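Local coordinates for protein ubiquitin-conjugating enzyme E2-21 kDa (PDB 5NL8) that catalyses the covalent attachment of ubiquitin to other proteins as an E2 conjugating enzyme, probably serving peroxisome biogenesis and the ubiquitination of the receptor PEX5, at residues K8-E13 / G42-S47; N161-K164 / A170-D173. All coordinates share one frame; numbering follows the deposited sequence.

How the contacts relate
From the N terminus, the chain first forms helix 6-21, then strand 33-38, and turns through a short loop into strand 45-51. Contact 1 closes this first excursion by bringing 42-47 back against 8-13, so the N-terminal helix is tied to the loop before the second sheet strand and to the start of that strand. The chain then completes the four-stranded sheet, passes the predicted active-site Cys121 and runs through helix 135-147. Contact 2 closes a much shorter loop, joining helices 157-164 and 168-181 near the C terminus. The two contacts follow in series, neither nested nor crossed. The centres of contact 1 and contact 2 are about 36 Å apart, on opposite sides of the chain's centre.

Contact 1: residues K8-E13 / G42-S47; sequences KRLLKE and GLFRWS
Leu10 reaches from segment 8-13 of helix 6-21 into the bend of 42-47. Its two methyls share Leu43 O and otherwise part, CD1 to Phe44 and CD2 to Trp46. CD1 lies over one face of the Phe44 ring, offset toward the rim. Leu10 CD1 stands 4.3 Å from the centroid of the Phe44 ring, 14° off its normal, a CH-pi contact. The two side chains cross at about a right angle. Phe44 starts out away from the helix, but its ring end comes back: CG is anti to the carbonyl carbon (chi1 -73°), and CE2 arrives 4.2 Å from Leu10 CD1. The same methyl meets Leu43 at both backbone and side chain, with Leu10 CD1 3.4 Å from Leu43 O and 4.2 Å from Leu43 CB. The other branch turns to the indole, Leu10 CD2 lying 4.3 Å from Trp46 NE1 in an oblique approach.

This is the N-terminal helix of the UBC fold meeting the loop that leads into strand 45-51, the second strand of the antiparallel sheet. Trp46 also packs edge-to-face with Tyr14, one turn further along the helix from Leu10. Trp46 NE1 gives a weak hydrogen bond to Leu43 O, 2.7 Å long but bent to 128°. Cut back to an alanine, the Leu10 position would lose both methyls, and the Phe44 face and the indole would probably each be left with a gap where the leucine had packed. On another side of the helix, Arg9 NH1 forms a salt bridge to Glu13 OE2, while Glu13 OE1 bonds to Leu135 N and Tyr73 OH.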
ATOM      1  N   LYS A   8       8.175   0.546  22.457  1.00 65.16           N
ATOM      2  CA  LYS A   8       7.020   1.035  23.195  1.00 62.55           C
ATOM      3  C   LYS A   8       6.176   1.946  22.314  1.00 55.34           C
ATOM      4  O   LYS A   8       4.947   1.845  22.285  1.00 53.62           O
ATOM      5  CB  LYS A   8       7.469   1.771  24.459  1.00 69.91           C
ATOM      6  CG  LYS A   8       6.490   1.676  25.613  1.00 87.04           C
ATOM      7  CD  LYS A   8       6.990   2.453  26.817  1.00102.46           C
ATOM      8  CE  LYS A   8       5.934   3.416  27.337  1.00102.71           C
ATOM      9  NZ  LYS A   8       5.487   4.383  26.296  1.00 97.68           N
ATOM     10  N   ARG A   9       6.850   2.831  21.588  1.00 53.57           N
ATOM     11  CA  ARG A   9       6.191   3.736  20.650  1.00 50.26           C
ATOM     12  C   ARG A   9       5.467   2.965  19.550  1.00 52.55           C
ATOM     13  O   ARG A   9       4.289   3.210  19.275  1.00 54.10           O
ATOM     14  CB  ARG A   9       7.208   4.695  20.028  1.00 61.01           C
ATOM     15  CG  ARG A   9       6.584   5.838  19.251  1.00 63.24           C
ATOM     16  CD  ARG A   9       7.647   6.778  18.707  1.00 71.57           C
ATOM     17  NE  ARG A   9       7.081   8.054  18.276  1.00 78.63           N
ATOM     18  CZ  ARG A   9       6.661   8.308  17.040  1.00 83.15           C
ATOM     19  NH1 ARG A   9       6.740   7.372  16.104  1.00 84.31           N
ATOM     20  NH2 ARG A   9       6.160   9.499  16.739  1.00 85.25           N
ATOM     21  N   LEU A  10       6.183   2.028  18.931  1.00 48.26           N
ATOM     22  CA  LEU A  10       5.623   1.204  17.864  1.00 44.71           C
ATOM     23  C   LEU A  10       4.395   0.437  18.338  1.00 39.33           C
ATOM     24  O   LEU A  10       3.378   0.365  17.635  1.00 40.96           O
ATOM     25  CB  LEU A  10       6.679   0.232  17.332  1.00 44.52           C
ATOM     26  CG  LEU A  10       7.733   0.847  16.411  1.00 45.50           C
ATOM     27  CD1 LEU A  10       8.980  -0.020  16.362  1.00 41.02           C
ATOM     28  CD2 LEU A  10       7.165   1.052  15.015  1.00 44.91           C
ATOM     29  N   LEU A  11       4.491  -0.127  19.538  1.00 37.71           N
ATOM     30  CA  LEU A  11       3.370  -0.848  20.120  1.00 46.20           C
ATOM     31  C   LEU A  11       2.182   0.084  20.328  1.00 46.43           C
ATOM     32  O   LEU A  11       1.055  -0.255  19.968  1.00 45.05           O
ATOM     33  CB  LEU A  11       3.770  -1.500  21.443  1.00 51.53           C
ATOM     34  CG  LEU A  11       2.629  -2.193  22.193  1.00 56.99           C
ATOM     35  CD1 LEU A  11       2.070  -3.353  21.385  1.00 51.08           C
ATOM     36  CD2 LEU A  11       3.090  -2.665  23.563  1.00 60.20           C
ATOM     37  N   LYS A  12       2.441   1.260  20.891  1.00 49.15           N
ATOM     38  CA  LYS A  12       1.373   2.220  21.154  1.00 53.72           C
ATOM     39  C   LYS A  12       0.652   2.600  19.863  1.00 49.26           C
ATOM     40  O   LYS A  12      -0.578   2.632  19.816  1.00 51.69           O
ATOM     41  CB  LYS A  12       1.923   3.472  21.836  1.00 63.59           C
ATOM     42  CG  LYS A  12       0.849   4.371  22.426  1.00 83.83           C
ATOM     43  CD  LYS A  12       1.442   5.389  23.386  1.00 93.08           C
ATOM     44  CE  LYS A  12       2.266   4.709  24.465  1.00 98.36           C
ATOM     45  NZ  LYS A  12       1.428   4.313  25.627  1.00103.03           N
ATOM     46  N   GLU A  13       1.419   2.869  18.814  1.00 44.78           N
ATOM     47  CA  GLU A  13       0.833   3.220  17.522  1.00 60.90           C
ATOM     48  C   GLU A  13      -0.004   2.074  16.951  1.00 59.98           C
ATOM     49  O   GLU A  13      -1.112   2.289  16.434  1.00 57.28           O
ATOM     50  CB  GLU A  13       1.927   3.609  16.529  1.00 65.29           C
ATOM     51  CG  GLU A  13       2.727   4.834  16.931  1.00 62.79           C
ATOM     52  CD  GLU A  13       3.833   5.151  15.942  1.00 68.58           C
ATOM     53  OE1 GLU A  13       3.789   4.628  14.808  1.00 61.02           O
ATOM     54  OE2 GLU A  13       4.749   5.921  16.297  1.00 77.40           O
ATOM     55  N   GLY A  42       8.051  -9.634  15.509  1.00 40.92           N
ATOM     56  CA  GLY A  42       8.767  -8.432  15.900  1.00 30.73           C
ATOM     57  C   GLY A  42       8.039  -7.163  15.501  1.00 40.86           C
ATOM     58  O   GLY A  42       7.158  -7.184  14.640  1.00 39.16           O
ATOM     59  N   LEU A  43       8.421  -6.051  16.120  1.00 33.80           N
ATOM     60  CA  LEU A  43       7.745  -4.776  15.913  1.00 36.96           C
ATOM     61  C   LEU A  43       8.401  -3.938  14.818  1.00 35.74           C
ATOM     62  O   LEU A  43       8.015  -2.793  14.593  1.00 40.47           O
ATOM     63  CB  LEU A  43       7.714  -3.983  17.221  1.00 32.41           C
ATOM     64  CG  LEU A  43       6.847  -4.562  18.343  1.00 48.57           C
ATOM     65  CD1 LEU A  43       7.179  -3.910  19.677  1.00 41.08           C
ATOM     66  CD2 LEU A  43       5.371  -4.386  18.021  1.00 43.88           C
ATOM     67  N   PHE A  44       9.391  -4.510  14.141  1.00 40.22           N
ATOM     68  CA  PHE A  44      10.173  -3.764  13.161  1.00 34.98           C
ATOM     69  C   PHE A  44       9.894  -4.186  11.723  1.00 38.10           C
ATOM     70  O   PHE A  44      10.488  -3.650  10.787  1.00 45.09           O
ATOM     71  CB  PHE A  44      11.663  -3.906  13.466  1.00 34.54           C
ATOM     72  CG  PHE A  44      12.100  -3.136  14.675  1.00 49.32           C
ATOM     73  CD1 PHE A  44      12.036  -3.703  15.934  1.00 49.07           C
ATOM     74  CD2 PHE A  44      12.554  -1.833  14.555  1.00 57.50           C
ATOM     75  CE1 PHE A  44      12.429  -2.991  17.051  1.00 59.47           C
ATOM     76  CE2 PHE A  44      12.949  -1.115  15.665  1.00 55.36           C
ATOM     77  CZ  PHE A  44      12.887  -1.694  16.915  1.00 60.85           C
ATOM     78  N   ARG A  45       8.992  -5.145  11.549  1.00 27.19           N
ATOM     79  CA  ARG A  45       8.504  -5.499  10.222  1.00 29.77           C
ATOM     80  C   ARG A  45       7.000  -5.748  10.272  1.00 39.28           C
ATOM     81  O   ARG A  45       6.515  -6.519  11.101  1.00 35.84           O
ATOM     82  CB  ARG A  45       9.248  -6.719   9.672  1.00 35.74           C
ATOM     83  CG  ARG A  45      10.679  -6.412   9.238  1.00 45.56           C
ATOM     84  CD  ARG A  45      11.413  -7.644   8.750  1.00 51.81           C
ATOM     85  NE  ARG A  45      11.028  -8.021   7.393  1.00 70.41           N
ATOM     86  CZ  ARG A  45      11.294  -9.202   6.841  1.00 77.13           C
ATOM     87  NH1 ARG A  45      11.942 -10.131   7.532  1.00 84.79           N
ATOM     88  NH2 ARG A  45      10.907  -9.457   5.599  1.00 73.55           N
ATOM     89  N   TRP A  46       6.278  -5.081   9.374  1.00 28.30           N
ATOM     90  CA  TRP A  46       4.819  -5.046   9.385  1.00 31.63           C
ATOM     91  C   TRP A  46       4.175  -5.457   8.067  1.00 34.87           C
ATOM     92  O   TRP A  46       4.716  -5.222   6.992  1.00 30.47           O
ATOM     93  CB  TRP A  46       4.335  -3.638   9.737  1.00 25.48           C
ATOM     94  CG  TRP A  46       4.786  -3.195  11.071  1.00 31.79           C
ATOM     95  CD1 TRP A  46       5.983  -2.621  11.384  1.00 35.93           C
ATOM     96  CD2 TRP A  46       4.060  -3.305  12.296  1.00 38.02           C
ATOM     97  NE1 TRP A  46       6.045  -2.363  12.731  1.00 37.81           N
ATOM     98  CE2 TRP A  46       4.872  -2.771  13.314  1.00 38.11           C
ATOM     99  CE3 TRP A  46       2.795  -3.801  12.629  1.00 34.58           C
ATOM    100  CZ2 TRP A  46       4.466  -2.719  14.644  1.00 37.45           C
ATOM    101  CZ3 TRP A  46       2.394  -3.751  13.951  1.00 37.51           C
ATOM    102  CH2 TRP A  46       3.226  -3.214  14.942  1.00 44.45           C
ATOM    103  N   SER A  47       2.994  -6.052   8.179  1.00 38.67           N
ATOM    104  CA  SER A  47       2.130  -6.337   7.047  1.00 33.92           C
ATOM    105  C   SER A  47       0.864  -5.491   7.152  1.00 37.06           C
ATOM    106  O   SER A  47       0.247  -5.420   8.219  1.00 36.18           O
ATOM    107  CB  SER A  47       1.776  -7.823   7.002  1.00 37.04           C
ATOM    108  OG  SER A  47       0.796  -8.081   6.015  1.00 44.45           O
TER

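Contact 2: residues N161-K164 / A170-D173; sequences NLLK and AYKD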
ATOM      1  N   ASN A 161       4.428   8.411 -18.037  1.00 38.15           N
ATOM      2  CA  ASN A 161       4.263   9.097 -19.316  1.00 39.49           C
ATOM      3  C   ASN A 161       2.806   9.176 -19.749  1.00 46.22           C
ATOM      4  O   ASN A 161       2.381  10.172 -20.338  1.00 43.41           O
ATOM      5  CB  ASN A 161       5.089   8.414 -20.405  1.00 38.36           C
ATOM      6  CG  ASN A 161       6.575   8.656 -20.242  1.00 46.33           C
ATOM      7  OD1 ASN A 161       6.993   9.564 -19.524  1.00 56.61           O
ATOM      8  ND2 ASN A 161       7.383   7.842 -20.912  1.00 51.70           N
ATOM      9  N   LEU A 162       2.044   8.122 -19.468  1.00 45.78           N
ATOM     10  CA  LEU A 162       0.612   8.140 -19.733  1.00 50.32           C
ATOM     11  C   LEU A 162      -0.011   9.311 -18.993  1.00 54.43           C
ATOM     12  O   LEU A 162      -0.834  10.044 -19.542  1.00 48.61           O
ATOM     13  CB  LEU A 162      -0.049   6.827 -19.304  1.00 42.36           C
ATOM     14  CG  LEU A 162      -0.056   5.690 -20.329  1.00 34.43           C
ATOM     15  CD1 LEU A 162      -0.620   4.434 -19.702  1.00 40.02           C
ATOM     16  CD2 LEU A 162      -0.847   6.075 -21.570  1.00 36.65           C
ATOM     17  N   LEU A 163       0.413   9.495 -17.747  1.00 56.66           N
ATOM     18  CA  LEU A 163      -0.087  10.590 -16.931  1.00 49.21           C
ATOM     19  C   LEU A 163       0.409  11.941 -17.455  1.00 47.47           C
ATOM     20  O   LEU A 163      -0.329  12.925 -17.453  1.00 53.06           O
ATOM     21  CB  LEU A 163       0.331  10.394 -15.473  1.00 53.11           C
ATOM     22  CG  LEU A 163      -0.393  11.249 -14.434  1.00 68.96           C
ATOM     23  CD1 LEU A 163      -1.798  10.717 -14.204  1.00 73.95           C
ATOM     24  CD2 LEU A 163       0.390  11.282 -13.134  1.00 62.01           C
ATOM     25  N   LYS A 164       1.655  11.980 -17.915  1.00 49.45           N
ATOM     26  CA  LYS A 164       2.250  13.219 -18.416  1.00 55.32           C
ATOM     27  C   LYS A 164       1.623  13.663 -19.737  1.00 56.09           C
ATOM     28  O   LYS A 164       1.627  14.849 -20.065  1.00 54.57           O
ATOM     29  CB  LYS A 164       3.764  13.051 -18.579  1.00 51.52           C
ATOM     30  CG  LYS A 164       4.572  13.554 -17.388  1.00 67.54           C
ATOM     31  CD  LYS A 164       5.995  13.016 -17.406  1.00 75.06           C
ATOM     32  CE  LYS A 164       6.685  13.301 -18.727  1.00 82.63           C
ATOM     33  NZ  LYS A 164       7.978  12.570 -18.840  1.00 79.54           N
ATOM     34  N   ALA A 170      -6.418   5.353 -20.923  1.00 51.21           N
ATOM     35  CA  ALA A 170      -5.476   4.241 -21.035  1.00 54.26           C
ATOM     36  C   ALA A 170      -4.944   3.836 -19.659  1.00 47.89           C
ATOM     37  O   ALA A 170      -4.815   2.652 -19.352  1.00 47.74           O
ATOM     38  CB  ALA A 170      -4.333   4.608 -21.964  1.00 41.07           C
ATOM     39  N   TYR A 171      -4.639   4.842 -18.848  1.00 47.90           N
ATOM     40  CA  TYR A 171      -4.240   4.676 -17.453  1.00 44.09           C
ATOM     41  C   TYR A 171      -5.265   3.831 -16.688  1.00 36.83           C
ATOM     42  O   TYR A 171      -4.954   2.744 -16.165  1.00 42.37           O
ATOM     43  CB  TYR A 171      -4.092   6.064 -16.822  1.00 38.96           C
ATOM     44  CG  TYR A 171      -3.393   6.146 -15.486  1.00 37.50           C
ATOM     45  CD1 TYR A 171      -4.089   5.953 -14.302  1.00 47.67           C
ATOM     46  CD2 TYR A 171      -2.045   6.475 -15.408  1.00 36.30           C
ATOM     47  CE1 TYR A 171      -3.457   6.052 -13.076  1.00 45.15           C
ATOM     48  CE2 TYR A 171      -1.404   6.576 -14.189  1.00 33.25           C
ATOM     49  CZ  TYR A 171      -2.115   6.362 -13.025  1.00 43.61           C
ATOM     50  OH  TYR A 171      -1.484   6.463 -11.807  1.00 44.59           O
ATOM     51  N   LYS A 172      -6.496   4.341 -16.656  1.00 40.58           N
ATOM     52  CA  LYS A 172      -7.610   3.669 -15.996  1.00 45.73           C
ATOM     53  C   LYS A 172      -7.799   2.240 -16.497  1.00 42.39           C
ATOM     54  O   LYS A 172      -7.958   1.314 -15.703  1.00 55.36           O
ATOM     55  CB  LYS A 172      -8.907   4.459 -16.201  1.00 60.23           C
ATOM     56  CG  LYS A 172      -9.074   5.668 -15.289  1.00 75.29           C
ATOM     57  CD  LYS A 172     -10.316   6.468 -15.670  1.00 86.74           C
ATOM     58  CE  LYS A 172     -10.400   7.783 -14.905  1.00 90.77           C
ATOM     59  NZ  LYS A 172     -10.194   7.603 -13.439  1.00 88.31           N
ATOM     60  N   ASP A 173      -7.783   2.071 -17.816  1.00 43.16           N
ATOM     61  CA  ASP A 173      -7.976   0.760 -18.436  1.00 48.48           C
ATOM     62  C   ASP A 173      -6.893  -0.234 -18.027  1.00 44.98           C
ATOM     63  O   ASP A 173      -7.175  -1.412 -17.805  1.00 49.15           O
ATOM     64  CB  ASP A 173      -8.007   0.887 -19.958  1.00 57.87           C
ATOM     65  CG  ASP A 173      -9.307   1.470 -20.469  1.00 80.52           C
ATOM     66  OD1 ASP A 173      -9.474   1.557 -21.704  1.00 81.04           O
ATOM     67  OD2 ASP A 173     -10.165   1.835 -19.636  1.00 91.02           O
TER
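Leu162 and Leu163 meet Ala170 and Tyr171 through apolar contacts; no hydrogen bond links the two segments. Among the aliphatic contacts, the nearest is methyl to methyl, Leu162 CD2 to Ala170 CB at 3.8 Å. The other branch of this leucine lies near the backbone, with Leu162 CD1 4.1 Å from Tyr171 N.

The aromatic contacts use a face and the edge of one ring. Leu163 CD1 comes over a face of Tyr171, 4.2 Å from CE2, the two side chains crossing obliquely. Leu162 CB lies at the ring edge near its plane, 4.4 Å from Tyr171 CD2. The ring is placed there because Tyr171 CG is anti to its own N (chi1 -167°).

The polar contact stays within one segment. Lys164 NZ donates to Asn161 OD1 at 3.2 Å, tilted 24° from the carbonyl plane, and so links residues about one turn apart.

Tyr171 is buried and also touches Pro111 and Pro149, while Leu162 touches Asp167 in the short connection. The contact joins the end of helix 157-164 to the beginning of helix 168-181, consecutive helices in the C-terminal part of the UBC fold, beyond the four-stranded sheet in the chain.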